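Local structure of gamma-D-glutamyl-L-lysine dipeptidyl-peptidase (Bacillus cereus ATCC 10987, 3H41) at residues T62-G67 with V82-Q87; S7-D12 with V70-K75; D254-A259 with E301-A306; D191-G196 with M272-G277; T126-I131 with S139-Y144. The protein probably cleaves gamma-D-glutamyl-L-lysine bonds in murein peptides as a cysteine peptidase, releasing L-Ala-D-Glu dipeptides during bacterial cell-wall degradation. All coordinates share one frame; numbering follows the deposited sequence. Where two conformers were deposited one is given.

Contact 1: residues T62-G67 with V82-Q87; sequences TQALLG and VLVHGQ
Two hydrogen bonds, both made by the amide of Q87, carry the polar half of this contact with T62 and Q63. T62 OG1 donates to Q87 OE1 at 2.7 Å, approaching 21° from the plane of the amide carbonyl rather than within it. On the other arm of the amide, Q87 NE2 reaches Q63 O at 2.9 Å with a nearly straight N-H (167°), and that oxygen lies almost in the amide plane. Bound at both ends, the amide can neither flip nor turn easily. Glutamine suits the place because it offers an acceptor and a donor side by side, on a chain extended beyond CG and long enough to reach strand 60-65 from the turn. T62 OG1 has a further partner in R233 NE, while the side chain of Q63 starts away from 82-87, its amide bonding T209 and T17.

Both segments belong to the first SH3-like domain, and the contact joins strand 60-65, paired with strand 15-19, to strand 79-84 of the five-stranded sheet. V84 heads a type II turn ending at Q87, with G86 taking the positive phi (90°) at its third position.

The apolar half is small. The two methyls of V84 straddle the single methyl of A64, CG1 at 3.9 Å and CG2 at 4.1 Å from A64 CB. L18 touches both V84 and T62, and beside T62 lie E61 and Y96, which bind the substrate.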
# COMPACT_ATOMS: atom_id res chain seq x y z
N THR A 62 4.96 -5.98 5.41
CA THR A 62 4.08 -5.06 4.71
C THR A 62 4.66 -3.65 4.79
O THR A 62 5.74 -3.46 5.31
CB THR A 62 2.64 -5.07 5.28
OG1 THR A 62 1.76 -4.34 4.40
CG2 THR A 62 2.61 -4.51 6.71
N GLN A 63 3.96 -2.69 4.24
CA GLN A 63 4.30 -1.31 4.49
C GLN A 63 3.05 -0.58 4.90
O GLN A 63 1.95 -0.96 4.48
CB GLN A 63 4.87 -0.65 3.23
CG GLN A 63 6.30 -1.15 2.82
CD GLN A 63 6.77 -0.46 1.56
OE1 GLN A 63 5.98 -0.23 0.63
NE2 GLN A 63 8.05 -0.07 1.53
N ALA A 64 3.22 0.46 5.74
CA ALA A 64 2.09 1.26 6.23
C ALA A 64 2.37 2.71 5.89
O ALA A 64 3.51 3.17 6.02
CB ALA A 64 1.91 1.08 7.73
N LEU A 65 1.33 3.43 5.46
CA LEU A 65 1.52 4.82 5.04
C LEU A 65 1.41 5.86 6.16
O LEU A 65 0.73 5.65 7.16
CB LEU A 65 0.50 5.19 3.96
CG LEU A 65 0.43 4.31 2.69
CD1 LEU A 65 -0.60 4.85 1.66
CD2 LEU A 65 1.83 4.14 2.08
N LEU A 66 2.04 7.02 5.94
CA LEU A 66 1.89 8.20 6.77
C LEU A 66 0.46 8.33 7.28
O LEU A 66 -0.50 8.27 6.50
CB LEU A 66 2.27 9.45 5.99
CG LEU A 66 2.19 10.75 6.79
CD1 LEU A 66 3.39 10.86 7.69
CD2 LEU A 66 2.07 11.96 5.79
N GLY A 67 0.33 8.47 8.60
CA GLY A 67 -0.98 8.61 9.23
C GLY A 67 -1.76 7.36 9.54
O GLY A 67 -2.77 7.43 10.25
N VAL A 82 4.17 -4.05 15.77
CA VAL A 82 2.91 -3.31 15.60
C VAL A 82 1.92 -4.14 14.81
O VAL A 82 2.31 -5.08 14.11
CB VAL A 82 3.12 -1.90 14.96
CG1 VAL A 82 4.19 -1.12 15.69
CG2 VAL A 82 3.52 -1.97 13.47
N LEU A 83 0.65 -3.86 15.00
CA LEU A 83 -0.41 -4.38 14.15
C LEU A 83 -0.99 -3.21 13.34
O LEU A 83 -1.53 -2.24 13.91
CB LEU A 83 -1.52 -5.05 14.98
CG LEU A 83 -1.02 -6.08 16.00
CD1 LEU A 83 -2.21 -6.64 16.82
CD2 LEU A 83 -0.23 -7.19 15.30
N VAL A 84 -0.91 -3.31 12.01
CA VAL A 84 -1.36 -2.26 11.13
C VAL A 84 -2.84 -2.36 10.89
O VAL A 84 -3.35 -3.33 10.30
CB VAL A 84 -0.60 -2.27 9.76
CG1 VAL A 84 -1.12 -1.10 8.85
CG2 VAL A 84 0.96 -2.21 9.96
N HIS A 85 -3.57 -1.35 11.33
CA HIS A 85 -5.01 -1.37 11.18
C HIS A 85 -5.30 -1.15 9.70
O HIS A 85 -4.61 -0.36 9.02
CB HIS A 85 -5.66 -0.23 11.97
CG HIS A 85 -5.46 -0.29 13.46
ND1 HIS A 85 -6.19 0.48 14.34
CD2 HIS A 85 -4.62 -1.03 14.22
CE1 HIS A 85 -5.81 0.21 15.58
NE2 HIS A 85 -4.85 -0.69 15.54
N GLY A 86 -6.31 -1.84 9.21
CA GLY A 86 -6.79 -1.63 7.85
C GLY A 86 -6.12 -2.49 6.81
O GLY A 86 -6.38 -2.33 5.62
N GLN A 87 -5.30 -3.44 7.27
CA GLN A 87 -4.68 -4.42 6.41
C GLN A 87 -5.09 -5.80 6.89
O GLN A 87 -4.40 -6.41 7.71
CB GLN A 87 -3.17 -4.22 6.38
CG GLN A 87 -2.77 -2.91 5.69
CD GLN A 87 -1.28 -2.84 5.38
OE1 GLN A 87 -0.53 -3.79 5.63
NE2 GLN A 87 -0.83 -1.68 4.87

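Contact 2: residues S7-D12 with V70-K75; sequences SKAFID and VTVVDK
S7 and A9 pair with V72 and V70 as neighbouring antiparallel strands in the sheet of the first SH3-like domain, where strand 8-11 lies between strands 69-76 and 105-106. The main-chain polar groups make all the hydrogen bonds between the two segments. V70 and A9 form a hydrogen-bonded pair: A9 N donates to V70 O at 3.0 Å, and V70 N to A9 O at 2.9 Å. Further along, S7 O accepts from V72 N at 2.8 Å and nearly straight (171°), whereas the reverse bond from S7 N to V72 O is weak. T71, in the non-hydrogen-bonded pair with K8, bonds L83 of the next strand through its backbone.

The polar side chains find partners too. K8 NZ forms a salt bridge with E69, and T71 OG1 is hydrogen-bonded to H85 and to E94, so a threonine hydroxyl on this face is well used. Beyond the pairing, V73 and D74 both face K81 in a classic beta bulge, and D74 OD1 takes the N-H of K75 at 2.8 Å.

Small and branched apolar residues fill the face that carries A9, V70 and V72. The lone methyl of A9 rests against methyls of two valines on one side of it, 4.0 Å from V70 CG2 and 3.9 Å from V72 CG2. L105 and V82 extend this layer. I11, whose backbone bonds Q68, crosses V70 at about a right angle. V70 holds CG1 anti to its carbonyl carbon (chi1 -53°), and there I11 CD1 meets V70 CG1 at 3.8 Å.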
# COMPACT_ATOMS: atom_id res chain seq x y z
N SER A 7 -0.70 -0.02 22.96
CA SER A 7 -1.28 1.33 22.81
C SER A 7 -1.18 1.85 21.37
O SER A 7 -0.62 1.19 20.49
CB SER A 7 -0.63 2.31 23.80
OG SER A 7 0.71 2.60 23.42
N LYS A 8 -1.76 3.03 21.15
CA LYS A 8 -2.10 3.52 19.84
C LYS A 8 -0.97 4.41 19.32
O LYS A 8 -0.37 5.20 20.05
CB LYS A 8 -3.44 4.26 19.94
CG LYS A 8 -4.03 4.78 18.66
CD LYS A 8 -5.26 5.69 18.90
CE LYS A 8 -6.41 5.00 19.65
NZ LYS A 8 -7.65 4.81 18.84
N ALA A 9 -0.59 4.22 18.06
CA ALA A 9 0.39 5.12 17.48
C ALA A 9 0.07 5.28 16.01
O ALA A 9 -0.77 4.57 15.46
CB ALA A 9 1.81 4.62 17.72
N PHE A 10 0.75 6.24 15.39
CA PHE A 10 0.54 6.56 13.98
C PHE A 10 1.86 6.57 13.21
O PHE A 10 2.86 7.07 13.69
CB PHE A 10 -0.16 7.92 13.88
CG PHE A 10 -1.55 7.90 14.49
CD1 PHE A 10 -2.64 7.48 13.74
CD2 PHE A 10 -1.72 8.18 15.81
CE1 PHE A 10 -3.92 7.41 14.30
CE2 PHE A 10 -2.99 8.12 16.38
CZ PHE A 10 -4.08 7.72 15.63
N ILE A 11 1.82 6.09 11.97
CA ILE A 11 2.99 6.18 11.09
C ILE A 11 3.39 7.63 10.81
O ILE A 11 2.55 8.42 10.41
CB ILE A 11 2.70 5.45 9.75
CG1 ILE A 11 2.25 4.02 10.02
CG2 ILE A 11 3.91 5.51 8.81
CD1 ILE A 11 3.22 3.13 10.76
N ASP A 12 4.67 7.93 11.00
CA ASP A 12 5.19 9.30 10.97
C ASP A 12 6.12 9.50 9.78
O ASP A 12 6.79 10.52 9.70
CB ASP A 12 5.87 9.66 12.30
CG ASP A 12 6.14 11.18 12.45
OD1 ASP A 12 5.25 11.97 12.11
OD2 ASP A 12 7.25 11.59 12.87
N VAL A 70 -1.65 2.19 14.09
CA VAL A 70 -1.15 0.91 14.47
C VAL A 70 -1.40 0.69 15.98
O VAL A 70 -1.53 1.66 16.74
CB VAL A 70 0.39 0.74 14.18
CG1 VAL A 70 0.72 1.10 12.69
CG2 VAL A 70 1.25 1.54 15.16
N THR A 71 -1.43 -0.59 16.38
CA THR A 71 -1.37 -0.96 17.79
C THR A 71 0.04 -1.47 18.10
O THR A 71 0.50 -2.41 17.46
CB THR A 71 -2.40 -2.07 18.12
OG1 THR A 71 -3.72 -1.64 17.75
CG2 THR A 71 -2.31 -2.50 19.68
N VAL A 72 0.72 -0.84 19.06
CA VAL A 72 2.06 -1.26 19.47
C VAL A 72 1.90 -2.41 20.46
O VAL A 72 1.23 -2.24 21.51
CB VAL A 72 2.92 -0.11 20.03
CG1 VAL A 72 4.34 -0.57 20.32
CG2 VAL A 72 2.93 1.10 19.09
N VAL A 73 2.47 -3.57 20.13
CA VAL A 73 2.33 -4.78 20.95
C VAL A 73 3.61 -5.32 21.62
O VAL A 73 3.51 -6.14 22.55
CB VAL A 73 1.65 -5.93 20.14
CG1 VAL A 73 0.21 -5.52 19.70
CG2 VAL A 73 2.51 -6.35 18.96
N ASP A 74 4.79 -4.90 21.18
CA ASP A 74 6.05 -5.38 21.76
C ASP A 74 7.11 -4.38 21.43
O ASP A 74 6.91 -3.55 20.52
CB ASP A 74 6.42 -6.77 21.20
CG ASP A 74 7.35 -7.58 22.13
OD1 ASP A 74 7.88 -7.04 23.13
OD2 ASP A 74 7.54 -8.77 21.84
N LYS A 75 8.22 -4.41 22.16
CA LYS A 75 9.35 -3.51 21.95
C LYS A 75 10.64 -4.23 22.28
O LYS A 75 10.75 -4.84 23.34
CB LYS A 75 9.25 -2.24 22.82
CG LYS A 75 10.49 -1.34 22.77
CD LYS A 75 10.23 0.04 23.40
CE LYS A 75 11.51 0.84 23.57
NZ LYS A 75 11.23 2.30 23.67

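Contact 3: residues D254-A259 with E301-A306; sequences DLIFFA and EEYAGA
E302 folds its side chain along the carbonyl of A259. Its CB lies 3.2 Å from A259 O and its CG is as near. CG stands anti to the carbonyl carbon (chi1 -75°), and from there the chain runs extended, so that CD too stays beside the same oxygen. At the tip OE1 is 3.4 Å from A259 O, two acceptors with no bond between them; the glutamate oxygen finds its partner in H268 NE2 instead. A glutamate thus has the reach to pass the strand end and meet a histidine on the next strand.

While its carboxylate makes no bond to A259, its main chain does: A259 N donates to E302 O at 2.8 Å. Further on, F257 uses both main-chain groups, its N-H going to G305 O at 3.0 Å and its O receiving A304 N at 2.8 Å. The pairing slips by one residue between I256-A306 and F258-Y303, a beta bulge, and G305, with phi at 109°, takes the backbone shape required there. Small residues let the strands close in, as where A259 CB meets A304 CB at 3.6 Å.

F257 directs its ring toward Q238 and V270, and the F258 ring meets Y299 edge to face. F258 also lies against H269, the probable proton acceptor. Antiparallel strands 255-259 and 303-308 are part of the central sheet of the papain-like NlpC/P60 peptidase domain, close behind its active site.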
# COMPACT_ATOMS: atom_id res chain seq x y z
N ASP A 254 -12.08 -7.98 -11.86
CA ASP A 254 -11.97 -9.23 -11.14
C ASP A 254 -10.50 -9.48 -10.81
O ASP A 254 -9.61 -9.10 -11.58
CB ASP A 254 -12.52 -10.41 -11.93
CG ASP A 254 -14.05 -10.45 -11.95
OD1 ASP A 254 -14.70 -9.73 -11.15
OD2 ASP A 254 -14.59 -11.21 -12.81
N LEU A 255 -10.24 -10.05 -9.63
CA LEU A 255 -8.87 -10.44 -9.26
C LEU A 255 -8.63 -11.89 -9.67
O LEU A 255 -9.48 -12.76 -9.45
CB LEU A 255 -8.60 -10.27 -7.77
CG LEU A 255 -8.55 -8.80 -7.25
CD1 LEU A 255 -8.08 -8.72 -5.78
CD2 LEU A 255 -7.73 -7.91 -8.16
N ILE A 256 -7.48 -12.12 -10.29
CA ILE A 256 -7.11 -13.45 -10.78
C ILE A 256 -5.89 -13.93 -10.01
O ILE A 256 -4.96 -13.16 -9.76
CB ILE A 256 -6.84 -13.42 -12.29
CG1 ILE A 256 -7.88 -12.58 -13.02
CG2 ILE A 256 -6.79 -14.85 -12.86
CD1 ILE A 256 -9.30 -13.04 -12.83
N PHE A 257 -5.92 -15.21 -9.63
CA PHE A 257 -4.94 -15.80 -8.76
C PHE A 257 -4.16 -16.91 -9.44
O PHE A 257 -4.69 -17.60 -10.30
CB PHE A 257 -5.64 -16.26 -7.46
CG PHE A 257 -6.26 -15.14 -6.74
CD1 PHE A 257 -5.51 -14.35 -5.88
CD2 PHE A 257 -7.58 -14.78 -6.98
CE1 PHE A 257 -6.08 -13.24 -5.23
CE2 PHE A 257 -8.15 -13.68 -6.34
CZ PHE A 257 -7.41 -12.91 -5.48
N PHE A 258 -2.89 -17.02 -9.07
CA PHE A 258 -2.02 -18.07 -9.60
C PHE A 258 -1.39 -18.81 -8.44
O PHE A 258 -0.96 -18.19 -7.44
CB PHE A 258 -0.97 -17.47 -10.56
CG PHE A 258 -1.60 -16.62 -11.63
CD1 PHE A 258 -2.05 -17.21 -12.82
CD2 PHE A 258 -1.88 -15.28 -11.41
CE1 PHE A 258 -2.68 -16.45 -13.81
CE2 PHE A 258 -2.53 -14.51 -12.40
CZ PHE A 258 -2.92 -15.10 -13.60
N ALA A 259 -1.34 -20.14 -8.56
CA ALA A 259 -0.85 -20.97 -7.48
C ALA A 259 0.23 -21.94 -7.96
O ALA A 259 0.25 -22.35 -9.13
CB ALA A 259 -2.04 -21.76 -6.80
N GLU A 301 -0.84 -21.81 -16.82
CA GLU A 301 -0.79 -23.14 -16.22
C GLU A 301 -1.06 -23.11 -14.72
O GLU A 301 -1.47 -24.13 -14.14
CB GLU A 301 0.57 -23.82 -16.46
CG GLU A 301 0.85 -24.23 -17.90
CD GLU A 301 1.41 -23.09 -18.78
OE1 GLU A 301 1.59 -21.95 -18.27
OE2 GLU A 301 1.70 -23.34 -19.99
N GLU A 302 -0.81 -21.96 -14.10
CA GLU A 302 -0.97 -21.79 -12.65
C GLU A 302 -2.29 -21.09 -12.25
O GLU A 302 -2.52 -20.85 -11.05
CB GLU A 302 0.23 -21.01 -12.08
CG GLU A 302 1.53 -21.83 -11.97
CD GLU A 302 2.53 -21.28 -10.99
OE1 GLU A 302 2.40 -20.10 -10.59
OE2 GLU A 302 3.44 -22.05 -10.61
N TYR A 303 -3.14 -20.80 -13.23
CA TYR A 303 -4.44 -20.20 -13.00
C TYR A 303 -5.13 -20.95 -11.86
O TYR A 303 -5.30 -22.17 -11.91
CB TYR A 303 -5.28 -20.25 -14.26
CG TYR A 303 -6.59 -19.54 -14.12
CD1 TYR A 303 -6.68 -18.16 -14.31
CD2 TYR A 303 -7.75 -20.23 -13.74
CE1 TYR A 303 -7.88 -17.49 -14.15
CE2 TYR A 303 -8.98 -19.55 -13.57
CZ TYR A 303 -9.02 -18.18 -13.79
OH TYR A 303 -10.19 -17.47 -13.65
N ALA A 304 -5.52 -20.21 -10.82
CA ALA A 304 -6.09 -20.80 -9.62
C ALA A 304 -7.38 -20.13 -9.20
O ALA A 304 -7.69 -20.11 -8.00
CB ALA A 304 -5.09 -20.73 -8.48
N GLY A 305 -8.08 -19.52 -10.14
CA GLY A 305 -9.43 -18.99 -9.87
C GLY A 305 -9.47 -17.46 -9.84
O GLY A 305 -8.47 -16.80 -10.06
N ALA A 306 -10.66 -16.92 -9.64
CA ALA A 306 -10.88 -15.49 -9.71
C ALA A 306 -11.92 -15.08 -8.68
O ALA A 306 -12.82 -15.89 -8.35
CB ALA A 306 -11.28 -15.05 -11.14

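Contact 4: residues D191-G196 with M272-G277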
# COMPACT_ATOMS: atom_id res chain seq x y z
N ASP A 191 -12.61 2.67 -13.19
CA ASP A 191 -11.92 3.52 -12.19
C ASP A 191 -10.71 2.78 -11.59
O ASP A 191 -9.63 3.36 -11.42
CB ASP A 191 -12.84 3.91 -11.05
CG ASP A 191 -14.15 4.61 -11.50
OD1 ASP A 191 -14.23 5.07 -12.63
OD2 ASP A 191 -15.08 4.68 -10.68
N LEU A 192 -10.92 1.52 -11.23
CA LEU A 192 -9.86 0.65 -10.69
C LEU A 192 -8.73 0.45 -11.71
O LEU A 192 -7.56 0.56 -11.37
CB LEU A 192 -10.41 -0.71 -10.30
CG LEU A 192 -11.56 -0.81 -9.27
CD1 LEU A 192 -11.99 -2.24 -9.17
CD2 LEU A 192 -11.19 -0.27 -7.90
N ILE A 193 -9.11 0.25 -12.96
CA ILE A 193 -8.17 0.00 -14.01
C ILE A 193 -7.34 1.26 -14.25
O ILE A 193 -6.11 1.21 -14.33
CB ILE A 193 -8.88 -0.51 -15.31
CG1 ILE A 193 -9.51 -1.89 -15.01
CG2 ILE A 193 -7.91 -0.54 -16.49
CD1 ILE A 193 -10.40 -2.47 -16.10
N ASN A 194 -8.03 2.39 -14.28
CA ASN A 194 -7.40 3.65 -14.53
C ASN A 194 -6.44 3.96 -13.41
O ASN A 194 -5.31 4.47 -13.65
CB ASN A 194 -8.45 4.75 -14.76
CG ASN A 194 -8.99 4.71 -16.18
OD1 ASN A 194 -8.26 4.34 -17.11
ND2 ASN A 194 -10.27 5.01 -16.35
N THR A 195 -6.84 3.61 -12.19
CA THR A 195 -5.95 3.75 -11.03
C THR A 195 -4.66 2.95 -11.21
O THR A 195 -3.57 3.48 -11.11
CB THR A 195 -6.66 3.39 -9.71
OG1 THR A 195 -7.68 4.38 -9.43
CG2 THR A 195 -5.65 3.36 -8.54
N GLY A 196 -4.80 1.67 -11.53
CA GLY A 196 -3.65 0.82 -11.80
C GLY A 196 -2.75 1.33 -12.88
O GLY A 196 -1.52 1.32 -12.72
N MSE A 272 -5.14 -8.13 -11.72
CA MSE A 272 -6.52 -7.69 -11.97
C MSE A 272 -6.82 -7.76 -13.44
O MSE A 272 -6.07 -7.23 -14.26
CB MSE A 272 -6.72 -6.22 -11.50
CG MSE A 272 -8.14 -5.77 -11.59
SE MSE A 272 -8.43 -4.02 -10.77
CE MSE A 272 -7.22 -3.04 -11.83
N TYR A 273 -7.94 -8.40 -13.76
CA TYR A 273 -8.44 -8.51 -15.12
C TYR A 273 -8.86 -7.15 -15.64
O TYR A 273 -9.56 -6.41 -14.93
CB TYR A 273 -9.62 -9.49 -15.19
CG TYR A 273 -9.98 -9.87 -16.61
CD1 TYR A 273 -9.03 -10.41 -17.47
CD2 TYR A 273 -11.28 -9.69 -17.10
CE1 TYR A 273 -9.36 -10.75 -18.77
CE2 TYR A 273 -11.60 -10.02 -18.42
CZ TYR A 273 -10.65 -10.56 -19.23
OH TYR A 273 -10.97 -10.88 -20.53
N ILE A 274 -8.44 -6.80 -16.84
CA ILE A 274 -8.78 -5.47 -17.41
C ILE A 274 -9.59 -5.59 -18.70
O ILE A 274 -9.81 -4.59 -19.41
CB ILE A 274 -7.51 -4.56 -17.59
CG1 ILE A 274 -6.62 -4.99 -18.77
CG2 ILE A 274 -6.69 -4.52 -16.29
CD1 ILE A 274 -5.55 -3.92 -19.22
N GLY A 275 -10.08 -6.81 -18.97
CA GLY A 275 -10.86 -7.09 -20.19
C GLY A 275 -10.02 -7.38 -21.42
O GLY A 275 -8.80 -7.19 -21.43
N ASP A 276 -10.71 -7.87 -22.47
CA ASP A 276 -10.07 -8.25 -23.74
C ASP A 276 -8.90 -9.22 -23.57
O ASP A 276 -7.95 -9.17 -24.33
CB ASP A 276 -9.61 -7.01 -24.49
CG ASP A 276 -10.78 -6.08 -24.86
OD1 ASP A 276 -11.91 -6.56 -25.10
OD2 ASP A 276 -10.55 -4.85 -24.90
N GLY A 277 -8.93 -10.05 -22.54
CA GLY A 277 -7.90 -11.07 -22.36
C GLY A 277 -6.64 -10.61 -21.64
O GLY A 277 -5.68 -11.38 -21.52
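D191 O, in the helical turn whose L192 and I193 pack against M272 and I274, is gripped by two donors of one residue: T195 N at 2.9 Å and T195 OG1 at 3.0 Å, arriving from opposite faces of its carbonyl plane. Threonine serves here because its hydroxyl can fold back onto the turn before it, and the same hydroxyl is also hydrogen-bonded to H227.

The contact is helix-on-sheet packing in the NlpC/P60 domain, a papain-like alpha+beta fold. Segment 191-196 of the helix crosses strand residues 272-275 at 108°, and no hydrogen bond passes between the two segments; what joins them is apolar. M272 and I274 point toward the helix, while Y273 between them points away.

M272, deposited as selenomethionine, leaves the strand with CG anti to its backbone N, extends to the selenium atom and then bends (chi3 59°). Its SE comes to rest 3.9 Å from L192 CB, and the bend sets CE 3.6 Å from L192 O, an oxygen already taken by G196 N. A flexible unbranched chain can follow the helix surface in this way. I193, extended along chi2 (173°), sends its CD1 over the backbone of the strand, 3.7 Å from I274 CA, and its CG1 touches both M272 CE and I274 CG2. Behind L192, residues I223 and Y224 of helix 218-225 complete the layer.

On the far side of the strand, Y273 lies with G275 N over the centre of its ring, and Y273 OH accepts the N-H of G277 at 3.0 Å.

Contact 5: residues T126-I131 with S139-Y144; sequences TAILYI and SLEVSY
A127, L129, L140 and V142 form the close side of this beta hairpin, made by strands 126-131 and 139-143 of the second SH3-like domain. Two hydrogen-bonded pairs clamp the backbones: A127 with V142, where V142 N meets A127 O at 2.8 Å, and L129 with L140, where L129 N meets L140 O at 2.8 Å and 172°. Each pair is closed by its reciprocal bond as well. On this face L129 and V142 cross at about a right angle, with L129 CD1 3.7 Å from V142 CG1. V122 of a nearby strand touches both V142 and A127; a branched valine and a small alanine suit this buried layer.

The other face carries T126, I128, Y130, S139 and E141 and is more open. S139 is exposed, and toward other side chains its CB makes only loose contacts, 4.0 Å from I128 CG2 and 4.2 Å from Y130 CD1. I128 bends across the pair to bring its CD1 3.6 Å from E141 CB, so that the aliphatic stem of the glutamate shares in the packing while its carboxylate goes on.

That carboxylate provides the polar clasp. E141 leaves with CG anti to the backbone N (chi1 -176°) and runs fully extended along the strands to T126. Its OE2 is also hydrogen-bonded to W40 NE1. From T126, OG1 donates to the anti lone pair of E141 OE2 at 2.7 Å.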
# COMPACT_ATOMS: atom_id res chain seq x y z
N THR A 126 2.67 9.55 -6.41
CA THR A 126 3.13 10.26 -5.23
C THR A 126 2.81 11.75 -5.43
O THR A 126 2.48 12.20 -6.54
CB THR A 126 4.63 10.10 -4.96
OG1 THR A 126 5.41 10.74 -5.98
CG2 THR A 126 5.04 8.62 -4.78
N ALA A 127 2.91 12.51 -4.35
CA ALA A 127 2.72 13.97 -4.43
C ALA A 127 3.55 14.62 -3.37
O ALA A 127 3.88 13.95 -2.38
CB ALA A 127 1.23 14.32 -4.20
N ILE A 128 3.84 15.91 -3.52
CA ILE A 128 4.56 16.70 -2.49
C ILE A 128 3.59 17.45 -1.55
O ILE A 128 2.70 18.17 -2.00
CB ILE A 128 5.60 17.67 -3.11
CG1 ILE A 128 6.51 16.92 -4.10
CG2 ILE A 128 6.50 18.43 -1.97
CD1 ILE A 128 7.27 15.73 -3.51
N LEU A 129 3.77 17.22 -0.25
CA LEU A 129 3.13 18.01 0.82
C LEU A 129 4.11 19.05 1.28
O LEU A 129 5.29 18.72 1.49
CB LEU A 129 2.79 17.12 2.02
CG LEU A 129 1.55 16.27 1.97
CD1 LEU A 129 1.45 15.48 3.24
CD2 LEU A 129 0.37 17.18 1.82
N TYR A 130 3.64 20.28 1.48
CA TYR A 130 4.46 21.41 1.96
C TYR A 130 4.05 21.75 3.37
O TYR A 130 2.90 22.07 3.61
CB TYR A 130 4.30 22.67 1.08
CG TYR A 130 4.59 22.32 -0.37
CD1 TYR A 130 5.90 22.22 -0.84
CD2 TYR A 130 3.56 22.02 -1.25
CE1 TYR A 130 6.17 21.86 -2.14
CE2 TYR A 130 3.84 21.62 -2.57
CZ TYR A 130 5.15 21.55 -3.00
OH TYR A 130 5.48 21.18 -4.27
N ILE A 131 4.99 21.65 4.31
CA ILE A 131 4.69 21.90 5.72
C ILE A 131 4.70 23.42 5.88
O ILE A 131 5.64 24.10 5.47
CB ILE A 131 5.68 21.22 6.67
CG1 ILE A 131 5.79 19.71 6.34
CG2 ILE A 131 5.25 21.39 8.17
CD1 ILE A 131 6.56 18.86 7.42
N SER A 139 9.20 19.70 3.61
CA SER A 139 8.21 19.16 2.71
C SER A 139 8.34 17.64 2.76
O SER A 139 9.29 17.12 3.34
CB SER A 139 8.45 19.67 1.30
OG SER A 139 9.77 19.37 0.83
N LEU A 140 7.36 16.92 2.21
CA LEU A 140 7.35 15.45 2.27
C LEU A 140 6.72 14.90 1.01
O LEU A 140 5.60 15.30 0.62
CB LEU A 140 6.55 14.97 3.48
CG LEU A 140 6.49 13.46 3.71
CD1 LEU A 140 7.94 12.94 3.95
CD2 LEU A 140 5.61 13.14 4.92
N GLU A 141 7.42 13.98 0.36
CA GLU A 141 6.81 13.25 -0.75
C GLU A 141 5.95 12.10 -0.18
O GLU A 141 6.47 11.18 0.47
CB GLU A 141 7.86 12.70 -1.70
CG GLU A 141 7.24 12.01 -2.92
CD GLU A 141 8.28 11.47 -3.92
OE1 GLU A 141 9.49 11.58 -3.67
OE2 GLU A 141 7.88 10.96 -4.98
N VAL A 142 4.64 12.12 -0.47
CA VAL A 142 3.73 11.14 0.09
C VAL A 142 3.15 10.24 -1.02
O VAL A 142 3.04 10.65 -2.20
CB VAL A 142 2.60 11.78 0.89
CG1 VAL A 142 3.18 12.42 2.18
CG2 VAL A 142 1.85 12.84 0.08
N SER A 143 2.73 9.04 -0.61
CA SER A 143 2.15 8.07 -1.52
C SER A 143 0.66 8.25 -1.82
O SER A 143 -0.12 8.62 -0.96
CB SER A 143 2.32 6.68 -0.89
OG SER A 143 1.62 5.67 -1.62
N TYR A 144 0.26 7.91 -3.04
CA TYR A 144 -1.09 7.52 -3.37
C TYR A 144 -1.66 6.76 -2.17
O TYR A 144 -1.00 5.91 -1.56
CB TYR A 144 -1.08 6.58 -4.60
CG TYR A 144 -2.47 6.21 -5.03
CD1 TYR A 144 -3.26 7.13 -5.71
CD2 TYR A 144 -3.04 4.98 -4.69
CE1 TYR A 144 -4.56 6.81 -6.08
CE2 TYR A 144 -4.36 4.66 -5.05
CZ TYR A 144 -5.12 5.61 -5.75
OH TYR A 144 -6.45 5.39 -6.13

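Overall arrangement
Contacts 1 and 2 share the first SH3-like domain and touch through strands 69-76 and 79-84, neighbours in one sheet; contacts 3 and 4 likewise meet through strands 255-259 and 267-275 of the peptidase domain. Contact 5 lies in the second SH3-like domain, and its V142 and L140 touch L66 of contact 1, while Y144 touches T195 of contact 4. Contacts 1, 3 and 4 are buried, whereas 2 and 5 are partly open to solvent. Main-chain bonding dominates the strand pairs of 2, 3 and 5, side-chain amide bonding contact 1, and purely apolar packing contact 4. Contacts 1 and 3 lie nearest the substrate and catalytic residues.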